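Long-range contacts in D-threo-3-hydroxyaspartate dehydratase (Delftia, PDB 3WQC), which catalyses the pyridoxal 5'-phosphate-dependent deamination of D-threo-3-hydroxyaspartate to oxaloacetate and ammonium, and also acts on D-serine: residues 72-77 and 91-96; 104-109 and 137-142; 77-82 and 385-390. All blocks are in the same frame, centred on the assembly; numbering follows the deposited sequence.

Overall arrangement
Contact 1 is the core of the three: entirely buried, it pairs two parallel barrel strands by backbone hydrogen bonds and apolar packing and reaches the cofactor pocket. Contacts 2 and 3 lie nearer the surface and rely more on charged side chains. Contact 2 sets helix 102-110 against the entry to strand 140-146 through an arginine-glutamate salt bridge beside a buried phenylalanine, within the same barrel. Contact 3 shares L77 and helix 77-85 with contact 1, but brings in the distant C-terminus, held by a lysine, a water and a leucine packed on the helix. The first and third contacts both touch the second subunit, whereas the second meets no other chain.

Contact 1 of 3, residues 72-77 and 91-96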
loop_
_atom_site.group_PDB
_atom_site.type_symbol
_atom_site.label_atom_id
_atom_site.label_comp_id
_atom_site.label_asym_id
_atom_site.label_seq_id
_atom_site.Cartn_x
_atom_site.Cartn_y
_atom_site.Cartn_z
ATOM N N ILE B 72 -11.082 -0.056 -22.212
ATOM C CA ILE B 72 -10.198 0.212 -21.111
ATOM C C ILE B 72 -9.010 -0.774 -21.170
ATOM O O ILE B 72 -9.077 -1.830 -21.833
ATOM C CB ILE B 72 -10.906 0.023 -19.723
ATOM C CG1 ILE B 72 -11.376 -1.443 -19.490
ATOM C CG2 ILE B 72 -12.054 1.045 -19.557
ATOM C CD1 ILE B 72 -12.048 -1.689 -18.130
ATOM N N THR B 73 -8.012 -0.439 -20.361
ATOM C CA THR B 73 -6.888 -1.345 -20.087
ATOM C C THR B 73 -6.966 -1.688 -18.614
ATOM O O THR B 73 -7.273 -0.800 -17.762
ATOM C CB THR B 73 -5.519 -0.645 -20.312
ATOM O OG1 THR B 73 -5.553 0.051 -21.585
ATOM C CG2 THR B 73 -4.396 -1.670 -20.384
ATOM N N VAL B 74 -6.713 -2.961 -18.276
ATOM C CA VAL B 74 -6.761 -3.394 -16.876
ATOM C C VAL B 74 -5.408 -4.060 -16.559
ATOM O O VAL B 74 -4.695 -4.591 -17.437
ATOM C CB VAL B 74 -7.899 -4.400 -16.558
ATOM C CG1 VAL B 74 -9.231 -3.655 -16.796
ATOM C CG2 VAL B 74 -7.822 -5.676 -17.392
ATOM N N SER B 75 -5.072 -4.077 -15.249
ATOM C CA SER B 75 -3.810 -4.672 -14.758
ATOM C C SER B 75 -4.024 -6.048 -14.126
ATOM O O SER B 75 -3.017 -6.668 -13.746
ATOM C CB SER B 75 -3.087 -3.753 -13.790
ATOM O OG SER B 75 -3.773 -3.668 -12.526
ATOM N N THR B 76 -5.266 -6.501 -13.967
ATOM C CA THR B 76 -5.593 -7.774 -13.330
ATOM C C THR B 76 -6.887 -8.315 -13.945
ATOM O O THR B 76 -7.701 -7.494 -14.415
ATOM C CB THR B 76 -5.817 -7.645 -11.810
ATOM O OG1 THR B 76 -6.939 -6.759 -11.548
ATOM C CG2 THR B 76 -4.587 -7.121 -11.069
ATOM N N LEU B 77 -7.087 -9.634 -13.906
ATOM C CA LEU B 77 -8.387 -10.160 -14.357
ATOM C C LEU B 77 -9.510 -9.775 -13.362
ATOM O O LEU B 77 -10.658 -9.745 -13.793
ATOM C CB LEU B 77 -8.362 -11.665 -14.677
ATOM C CG LEU B 77 -7.496 -11.968 -15.898
ATOM C CD1 LEU B 77 -7.544 -13.471 -16.124
ATOM C CD2 LEU B 77 -7.999 -11.187 -17.138
ATOM N N ILE B 91 -11.992 -4.782 -23.325
ATOM C CA ILE B 91 -11.032 -4.743 -22.182
ATOM C C ILE B 91 -9.727 -5.402 -22.620
ATOM O O ILE B 91 -9.713 -6.557 -23.130
ATOM C CB ILE B 91 -11.607 -5.537 -20.973
ATOM C CG1 ILE B 91 -12.916 -4.898 -20.490
ATOM C CG2 ILE B 91 -10.559 -5.563 -19.803
ATOM C CD1 ILE B 91 -13.509 -5.537 -19.225
ATOM N N LEU B 92 -8.636 -4.687 -22.408
ATOM C CA LEU B 92 -7.269 -5.223 -22.675
ATOM C C LEU B 92 -6.592 -5.517 -21.362
ATOM O O LEU B 92 -6.426 -4.577 -20.542
ATOM C CB LEU B 92 -6.475 -4.111 -23.408
ATOM C CG LEU B 92 -4.960 -4.359 -23.602
ATOM C CD1 LEU B 92 -4.727 -5.579 -24.536
ATOM C CD2 LEU B 92 -4.289 -3.061 -24.137
ATOM N N TYR B 93 -6.189 -6.765 -21.149
ATOM C CA TYR B 93 -5.477 -7.143 -19.936
ATOM C C TYR B 93 -3.990 -7.054 -20.231
ATOM O O TYR B 93 -3.393 -7.926 -20.898
ATOM C CB TYR B 93 -5.897 -8.553 -19.514
ATOM C CG TYR B 93 -5.055 -9.094 -18.382
ATOM C CD1 TYR B 93 -4.587 -8.318 -17.297
ATOM C CD2 TYR B 93 -4.710 -10.466 -18.430
ATOM C CE1 TYR B 93 -3.786 -8.909 -16.266
ATOM C CE2 TYR B 93 -3.966 -11.062 -17.402
ATOM C CZ TYR B 93 -3.506 -10.283 -16.340
ATOM O OH TYR B 93 -2.725 -10.836 -15.349
ATOM N N ALA B 94 -3.366 -5.915 -19.834
ATOM C CA ALA B 94 -2.014 -5.550 -20.339
ATOM C C ALA B 94 -0.930 -6.008 -19.354
ATOM O O ALA B 94 -0.045 -5.209 -18.965
ATOM C CB ALA B 94 -1.929 -4.038 -20.646
ATOM N N VAL B 95 -0.959 -7.292 -19.007
ATOM C CA VAL B 95 0.147 -7.902 -18.232
ATOM C C VAL B 95 0.381 -9.263 -18.935
ATOM O O VAL B 95 -0.583 -9.968 -19.185
ATOM C CB VAL B 95 -0.234 -8.162 -16.735
ATOM C CG1 VAL B 95 0.880 -8.886 -15.993
ATOM C CG2 VAL B 95 -0.513 -6.794 -16.062
ATOM N N SER B 96 1.655 -9.603 -19.195
ATOM C CA SER B 96 2.021 -10.860 -19.891
ATOM C C SER B 96 1.176 -11.999 -19.321
ATOM O O SER B 96 1.171 -12.261 -18.104
ATOM C CB SER B 96 3.496 -11.171 -19.567
ATOM O OG SER B 96 4.372 -10.156 -19.937
HETATM O O HOH W 1 -1.985 -9.198 -13.431
HETATM O O HOH W 2 -4.898 -11.249 -13.308
#
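L77 lies across one face of the Y93 ring, with CD2 of L77 4.0 Å from the centroid of the Y93 ring in a CH-pi contact; the opposite face carries the carbonyl oxygen of V95, displaced toward the rim. At the ring edge comes the backbone of S75, whose O is 3.5 Å from CE1 of Y93. The segments form adjacent parallel strands of a beta-alpha-beta unit, strand 72-74, helix 77-85 and strand 90-93, in the TIM-type barrel of the alanine racemase-like domain. The Y93 ring swings away from its own backbone N (chi1 172°) and extends along the turn that leads from the first strand into the helix. There its hydroxyl meets two waters: one, lying in the ring plane, donates to S75 O, and the other accepts from L77 N, so the phenol is tied to the start of helix 77-85.

Three backbone hydrogen bonds join the segments: L92 N to I72 O at 2.9 Å, V74 N to L92 O at 2.8 Å, and A94 N to V74 O at 3.0 Å. On the face bearing I72, V74, I91 and Y93, the two isoleucines run side by side, and CG2 of V74 packs 3.6 Å from CG2 of I91. Helix 77-85 covers this face, F83 touching I72 and A80 touching V74 and I91. Past the strand, the hydroxyls of S75 and T76 both hydrogen-bond to E79 OE1, and V95 packs against I275 of the second subunit.

T73 and L92 occupy the other face. A94, whose side chain touches the pyridoxal phosphate, is the centre of an inverse gamma turn; its CB is pressed tightly against CG2 of T73, at 3.4 Å.

Contact 2 of 3, residues 104-109 and 137-142; sequences QALQLR and EAFEVW
R109 and E137 meet obliquely, their guanidinium and carboxylate planes turned 63° apart, and the salt bridge between them joins helix 102-110 to the chain entering strand 140-146 of the TIM-type barrel. NE of R109 does most of the work, reaching OE1 of E137 at 2.7 Å on the anti side of that oxygen and close to both planes. NH2 adds a weak bond to the same oxygen, so the carboxylate is gripped through one atom and not by a two-pronged pairing. On one face of the guanidinium, toward its rim, lie the CA of F139 and the backbone N of E140. NH1 instead donates to L115 O, on strand 114-119.

F139 packs against the aliphatic parts of both partners of the bridge. The first torsion of E137 (chi1 -175°) sets its CG over the centre of one face of the F139 ring, and the bend at chi2 (67°) then turns the carboxylate to the arginine. The arginine's aliphatic part approaches that ring obliquely, CD of R109 lying 3.6 Å from CD1 of F139. The helix backbone meets the ring edge-on at L106 N, and CB of L106 comes within 4.0 Å of CZ of F139. I128 and F131 of helix 122-135 also touch the phenylalanine, which therefore sits between two of the barrel's outer helices.

L106 reaches past the ring to the stem of the glutamate, CD1 of L106 standing 3.6 Å from CB of E137. The intervening A138 is the centre of an inverse gamma turn. Beyond it, where the strand begins, E140 turns its carboxylate along the sheet to W142, whose NE1 donates in the plane of its ring to OE1 of E140, almost straight, at 2.8 Å.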
loop_
_atom_site.group_PDB
_atom_site.type_symbol
_atom_site.label_atom_id
_atom_site.label_comp_id
_atom_site.label_asym_id
_atom_site.label_seq_id
_atom_site.Cartn_x
_atom_site.Cartn_y
_atom_site.Cartn_z
ATOM N N GLN B 104 -9.917 -18.495 -16.493
ATOM C CA GLN B 104 -10.683 -17.271 -16.155
ATOM C C GLN B 104 -10.860 -16.374 -17.361
ATOM O O GLN B 104 -11.926 -15.821 -17.584
ATOM C CB GLN B 104 -9.937 -16.499 -15.057
ATOM C CG GLN B 104 -10.926 -15.443 -14.607
ATOM C CD GLN B 104 -10.427 -14.517 -13.536
ATOM O OE1 GLN B 104 -11.186 -13.542 -13.078
ATOM N NE2 GLN B 104 -9.178 -14.780 -13.076
ATOM N N ALA B 105 -9.801 -16.247 -18.222
ATOM C CA ALA B 105 -9.951 -15.398 -19.417
ATOM C C ALA B 105 -11.001 -16.057 -20.350
ATOM O O ALA B 105 -11.780 -15.278 -20.935
ATOM C CB ALA B 105 -8.599 -15.330 -20.118
ATOM N N LEU B 106 -10.976 -17.379 -20.473
ATOM C CA LEU B 106 -11.983 -18.105 -21.316
ATOM C C LEU B 106 -13.384 -17.789 -20.792
ATOM O O LEU B 106 -14.311 -17.478 -21.604
ATOM C CB LEU B 106 -11.659 -19.599 -21.306
ATOM C CG LEU B 106 -12.684 -20.450 -22.077
ATOM C CD1 LEU B 106 -12.710 -20.082 -23.556
ATOM C CD2 LEU B 106 -12.427 -21.927 -21.797
ATOM N N GLN B 107 -13.570 -17.915 -19.480
ATOM C CA GLN B 107 -14.928 -17.704 -18.952
ATOM C C GLN B 107 -15.427 -16.294 -19.224
ATOM O O GLN B 107 -16.609 -16.106 -19.568
ATOM C CB GLN B 107 -14.887 -17.965 -17.445
ATOM C CG GLN B 107 -14.588 -19.431 -17.141
ATOM C CD GLN B 107 -13.879 -19.660 -15.793
ATOM O OE1 GLN B 107 -13.771 -18.740 -14.965
ATOM N NE2 GLN B 107 -13.399 -20.910 -15.564
ATOM N N LEU B 108 -14.562 -15.270 -19.034
ATOM C CA LEU B 108 -14.941 -13.879 -19.302
ATOM C C LEU B 108 -15.382 -13.763 -20.790
ATOM O O LEU B 108 -16.387 -13.117 -21.094
ATOM C CB LEU B 108 -13.790 -12.941 -19.001
ATOM C CG LEU B 108 -13.770 -12.536 -17.538
ATOM C CD1 LEU B 108 -12.365 -12.027 -17.239
ATOM C CD2 LEU B 108 -14.788 -11.396 -17.244
ATOM N N ARG B 109 -14.541 -14.319 -21.711
ATOM C CA ARG B 109 -14.941 -14.196 -23.139
ATOM C C ARG B 109 -16.304 -14.914 -23.441
ATOM O O ARG B 109 -17.117 -14.367 -24.217
ATOM C CB ARG B 109 -13.808 -14.770 -24.047
ATOM C CG ARG B 109 -12.627 -13.792 -24.081
ATOM C CD ARG B 109 -11.444 -14.332 -24.895
ATOM N NE ARG B 109 -11.859 -14.511 -26.302
ATOM C CZ ARG B 109 -11.944 -13.522 -27.211
ATOM N NH1 ARG B 109 -11.533 -12.241 -26.924
ATOM N NH2 ARG B 109 -12.426 -13.789 -28.452
ATOM N N GLU B 137 -11.782 -21.830 -28.643
ATOM C CA GLU B 137 -11.791 -20.384 -28.442
ATOM C C GLU B 137 -10.640 -19.744 -29.217
ATOM O O GLU B 137 -9.474 -20.103 -28.992
ATOM C CB GLU B 137 -11.625 -19.975 -26.936
ATOM C CG GLU B 137 -11.756 -18.482 -26.666
ATOM C CD GLU B 137 -13.155 -17.940 -26.911
ATOM O OE1 GLU B 137 -13.311 -16.697 -27.014
ATOM O OE2 GLU B 137 -14.117 -18.746 -26.948
ATOM N N ALA B 138 -10.966 -18.805 -30.119
ATOM C CA ALA B 138 -9.961 -18.045 -30.852
ATOM C C ALA B 138 -9.678 -16.804 -29.986
ATOM O O ALA B 138 -10.234 -15.714 -30.183
ATOM C CB ALA B 138 -10.416 -17.675 -32.233
ATOM N N PHE B 139 -8.818 -16.975 -29.003
ATOM C CA PHE B 139 -8.435 -15.804 -28.180
ATOM C C PHE B 139 -7.849 -14.698 -29.014
ATOM O O PHE B 139 -7.079 -15.018 -29.998
ATOM C CB PHE B 139 -7.328 -16.200 -27.166
ATOM C CG PHE B 139 -7.861 -17.095 -26.046
ATOM C CD1 PHE B 139 -8.504 -16.475 -24.933
ATOM C CD2 PHE B 139 -7.703 -18.503 -26.044
ATOM C CE1 PHE B 139 -8.957 -17.282 -23.845
ATOM C CE2 PHE B 139 -8.178 -19.280 -25.018
ATOM C CZ PHE B 139 -8.799 -18.685 -23.905
ATOM N N GLU B 140 -8.072 -13.423 -28.617
ATOM C CA GLU B 140 -7.388 -12.316 -29.277
ATOM C C GLU B 140 -6.153 -12.020 -28.436
ATOM O O GLU B 140 -6.265 -11.785 -27.184
ATOM C CB GLU B 140 -8.289 -11.089 -29.348
ATOM C CG GLU B 140 -7.528 -9.961 -30.060
ATOM C CD GLU B 140 -8.402 -8.781 -30.408
ATOM O OE1 GLU B 140 -7.782 -7.703 -30.739
ATOM O OE2 GLU B 140 -9.678 -8.883 -30.465
ATOM N N VAL B 141 -4.984 -11.959 -29.059
ATOM C CA VAL B 141 -3.728 -11.811 -28.360
ATOM C C VAL B 141 -2.933 -10.745 -29.095
ATOM O O VAL B 141 -2.858 -10.738 -30.338
ATOM C CB VAL B 141 -2.923 -13.128 -28.316
ATOM C CG1 VAL B 141 -1.645 -12.972 -27.487
ATOM C CG2 VAL B 141 -3.781 -14.276 -27.774
ATOM N N TRP B 142 -2.371 -9.807 -28.305
ATOM C CA TRP B 142 -1.454 -8.799 -28.847
ATOM C C TRP B 142 -0.074 -9.127 -28.394
ATOM O O TRP B 142 0.132 -9.742 -27.326
ATOM C CB TRP B 142 -1.811 -7.398 -28.368
ATOM C CG TRP B 142 -3.195 -6.956 -28.794
ATOM C CD1 TRP B 142 -4.233 -7.642 -29.440
ATOM C CD2 TRP B 142 -3.731 -5.632 -28.493
ATOM N NE1 TRP B 142 -5.352 -6.844 -29.539
ATOM C CE2 TRP B 142 -5.099 -5.605 -28.970
ATOM C CE3 TRP B 142 -3.212 -4.504 -27.822
ATOM C CZ2 TRP B 142 -5.929 -4.461 -28.800
ATOM C CZ3 TRP B 142 -4.032 -3.364 -27.637
ATOM C CH2 TRP B 142 -5.376 -3.356 -28.128
#

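Contact 3 of 3, residues 77-82 and 385-390; sequences LKEAEQ and ERLHGW
K78 and L387 cross obliquely where the C-terminal tail, emerging from strand 381-385 of the beta domain, runs past the first turns of helix 77-85 of the TIM-type barrel. The contact thus joins the two domains of the chain.

Apolar contact rests on L387. Its first torsion (chi1 -169°) carries the branched end to the helix, where CG of L387 sits 3.6 Å from CD of K78 and CD2 of L387 lies 3.7 Å from the backbone N of E79. CD1 of L387 meets OE1 of Q82 at 3.1 Å, the two side chains passing each other in opposite directions; NE2 of Q82 is held by K56 O. With an alanine here in place of L387, CG and both methyls are gone, which would probably open a gap between the methylenes of K78, the start of E79 and OE1 of Q82, although the polar ends of the lysine and glutamine keep their bonds.

The side chains of H388 and W390 turn away from the helix, to the second subunit: H388 stacks on H388 of that chain, and W390 NE1 hydrogen-bonds to its E330. Between them G389, at phi 88° and psi -157°, has a backbone that calls for glycine, since a CB would be jammed against the carbonyl O of H388.

Hydrogen bonds centre on the ammonium of K78, modelled in two conformers. In the extended one described here, NZ of K78 donates to O of H388 at 2.8 Å, from slightly outside the carbonyl plane. It also reaches O of W390 at 3.2 Å, this time from above the plane of the carboxylate. The terminal carboxylate therefore faces both a lysine and the N-terminal end of a helix, which probably favour its negative charge. A water completes the attachment: it accepts from K78 N at 2.9 Å and donates to OXT of W390 at 2.7 Å.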
loop_
_atom_site.group_PDB
_atom_site.type_symbol
_atom_site.label_atom_id
_atom_site.label_comp_id
_atom_site.label_asym_id
_atom_site.label_seq_id
_atom_site.Cartn_x
_atom_site.Cartn_y
_atom_site.Cartn_z
ATOM N N LEU B 77 -7.087 -9.634 -13.906
ATOM C CA LEU B 77 -8.387 -10.160 -14.357
ATOM C C LEU B 77 -9.510 -9.775 -13.362
ATOM O O LEU B 77 -10.658 -9.745 -13.793
ATOM C CB LEU B 77 -8.362 -11.665 -14.677
ATOM C CG LEU B 77 -7.496 -11.968 -15.898
ATOM C CD1 LEU B 77 -7.544 -13.471 -16.124
ATOM C CD2 LEU B 77 -7.999 -11.187 -17.138
ATOM N N LYS B 78 -9.174 -9.451 -12.100
ATOM C CA LYS B 78 -10.245 -9.004 -11.195
ATOM C C LYS B 78 -10.810 -7.699 -11.709
ATOM O O LYS B 78 -12.033 -7.495 -11.665
ATOM C CB LYS B 78 -9.749 -8.857 -9.754
ATOM C CG LYS B 78 -10.890 -8.626 -8.731
ATOM C CD LYS B 78 -10.374 -8.290 -7.323
ATOM C CE LYS B 78 -11.292 -8.678 -6.192
ATOM N NZ LYS B 78 -10.494 -8.846 -4.903
ATOM N N GLU B 79 -9.959 -6.795 -12.188
ATOM C CA GLU B 79 -10.454 -5.563 -12.795
ATOM C C GLU B 79 -11.308 -5.928 -14.025
ATOM O O GLU B 79 -12.383 -5.325 -14.219
ATOM C CB GLU B 79 -9.319 -4.701 -13.253
ATOM C CG GLU B 79 -8.629 -3.929 -12.149
ATOM C CD GLU B 79 -7.240 -3.568 -12.631
ATOM O OE1 GLU B 79 -6.244 -4.151 -12.129
ATOM O OE2 GLU B 79 -7.101 -2.734 -13.542
ATOM N N ALA B 80 -10.860 -6.856 -14.882
ATOM C CA ALA B 80 -11.718 -7.198 -16.059
ATOM C C ALA B 80 -13.112 -7.709 -15.582
ATOM O O ALA B 80 -14.133 -7.286 -16.159
ATOM C CB ALA B 80 -11.012 -8.281 -16.879
ATOM N N GLU B 81 -13.133 -8.574 -14.509
ATOM C CA GLU B 81 -14.407 -9.103 -14.055
ATOM C C GLU B 81 -15.308 -7.941 -13.586
ATOM O O GLU B 81 -16.529 -7.882 -13.911
ATOM C CB GLU B 81 -14.038 -10.202 -12.985
ATOM C CG GLU B 81 -15.145 -10.751 -12.159
ATOM C CD GLU B 81 -14.573 -11.642 -11.025
ATOM O OE1 GLU B 81 -14.519 -11.181 -9.790
ATOM O OE2 GLU B 81 -14.171 -12.794 -11.349
ATOM N N GLN B 82 -14.739 -6.993 -12.796
ATOM C CA GLN B 82 -15.530 -5.882 -12.186
ATOM C C GLN B 82 -16.068 -5.001 -13.294
ATOM O O GLN B 82 -17.248 -4.612 -13.295
ATOM C CB GLN B 82 -14.618 -5.045 -11.240
ATOM C CG GLN B 82 -15.241 -3.676 -10.801
ATOM C CD GLN B 82 -14.422 -2.906 -9.732
ATOM O OE1 GLN B 82 -14.244 -3.326 -8.571
ATOM N NE2 GLN B 82 -14.040 -1.717 -10.092
ATOM N N GLU B 385 -16.713 3.401 -4.515
ATOM C CA GLU B 385 -15.919 2.204 -4.180
ATOM C C GLU B 385 -14.837 1.956 -5.240
ATOM O O GLU B 385 -15.012 2.324 -6.427
ATOM C CB GLU B 385 -16.857 1.001 -4.105
ATOM C CG GLU B 385 -17.762 1.074 -2.849
ATOM C CD GLU B 385 -18.540 -0.201 -2.666
ATOM O OE1 GLU B 385 -18.314 -1.183 -3.428
ATOM O OE2 GLU B 385 -19.395 -0.222 -1.743
ATOM N N ARG B 386 -13.779 1.302 -4.821
ATOM C CA ARG B 386 -12.778 0.838 -5.792
ATOM C C ARG B 386 -12.359 -0.552 -5.403
ATOM O O ARG B 386 -12.598 -1.027 -4.266
ATOM C CB ARG B 386 -11.577 1.796 -5.880
ATOM C CG ARG B 386 -10.849 1.960 -4.564
ATOM C CD ARG B 386 -9.410 2.479 -4.861
ATOM N NE ARG B 386 -8.621 1.352 -5.363
ATOM C CZ ARG B 386 -7.500 1.505 -6.105
ATOM N NH1 ARG B 386 -6.725 0.445 -6.405
ATOM N NH2 ARG B 386 -7.153 2.708 -6.632
ATOM N N LEU B 387 -11.663 -1.248 -6.316
ATOM C CA LEU B 387 -11.323 -2.678 -6.108
ATOM C C LEU B 387 -9.982 -2.809 -5.353
ATOM O O LEU B 387 -9.026 -2.047 -5.598
ATOM C CB LEU B 387 -11.122 -3.253 -7.508
ATOM C CG LEU B 387 -11.013 -4.746 -7.589
ATOM C CD1 LEU B 387 -12.367 -5.266 -7.072
ATOM C CD2 LEU B 387 -10.959 -4.979 -9.138
ATOM N N HIS B 388 -9.958 -3.808 -4.472
ATOM C CA HIS B 388 -8.737 -4.204 -3.748
ATOM C C HIS B 388 -8.476 -5.675 -4.007
ATOM O O HIS B 388 -9.379 -6.499 -3.952
ATOM C CB HIS B 388 -9.033 -3.980 -2.218
ATOM C CG HIS B 388 -7.862 -4.220 -1.354
ATOM N ND1 HIS B 388 -7.948 -5.011 -0.225
ATOM C CD2 HIS B 388 -6.578 -3.694 -1.403
ATOM C CE1 HIS B 388 -6.719 -4.935 0.441
ATOM N NE2 HIS B 388 -5.884 -4.115 -0.293
ATOM N N GLY B 389 -7.193 -5.998 -4.252
ATOM C CA GLY B 389 -6.800 -7.398 -4.364
ATOM C C GLY B 389 -6.918 -7.984 -5.771
ATOM O O GLY B 389 -6.824 -7.201 -6.743
ATOM N N TRP B 390 -7.044 -9.316 -5.863
ATOM C CA TRP B 390 -6.951 -10.033 -7.131
ATOM C C TRP B 390 -8.099 -10.991 -7.269
ATOM O O TRP B 390 -8.875 -11.159 -6.309
ATOM C CB TRP B 390 -5.609 -10.800 -7.216
ATOM C CG TRP B 390 -4.429 -9.874 -7.259
ATOM C CD1 TRP B 390 -3.804 -9.415 -8.390
ATOM C CD2 TRP B 390 -3.764 -9.214 -6.108
ATOM N NE1 TRP B 390 -2.793 -8.518 -8.048
ATOM C CE2 TRP B 390 -2.739 -8.375 -6.652
ATOM C CE3 TRP B 390 -3.954 -9.278 -4.706
ATOM C CZ2 TRP B 390 -1.940 -7.529 -5.845
ATOM C CZ3 TRP B 390 -3.133 -8.419 -3.915
ATOM C CH2 TRP B 390 -2.149 -7.570 -4.478
ATOM O OXT TRP B 390 -8.179 -11.630 -8.346
HETATM O O HOH W 3 -7.020 -10.797 -10.686
#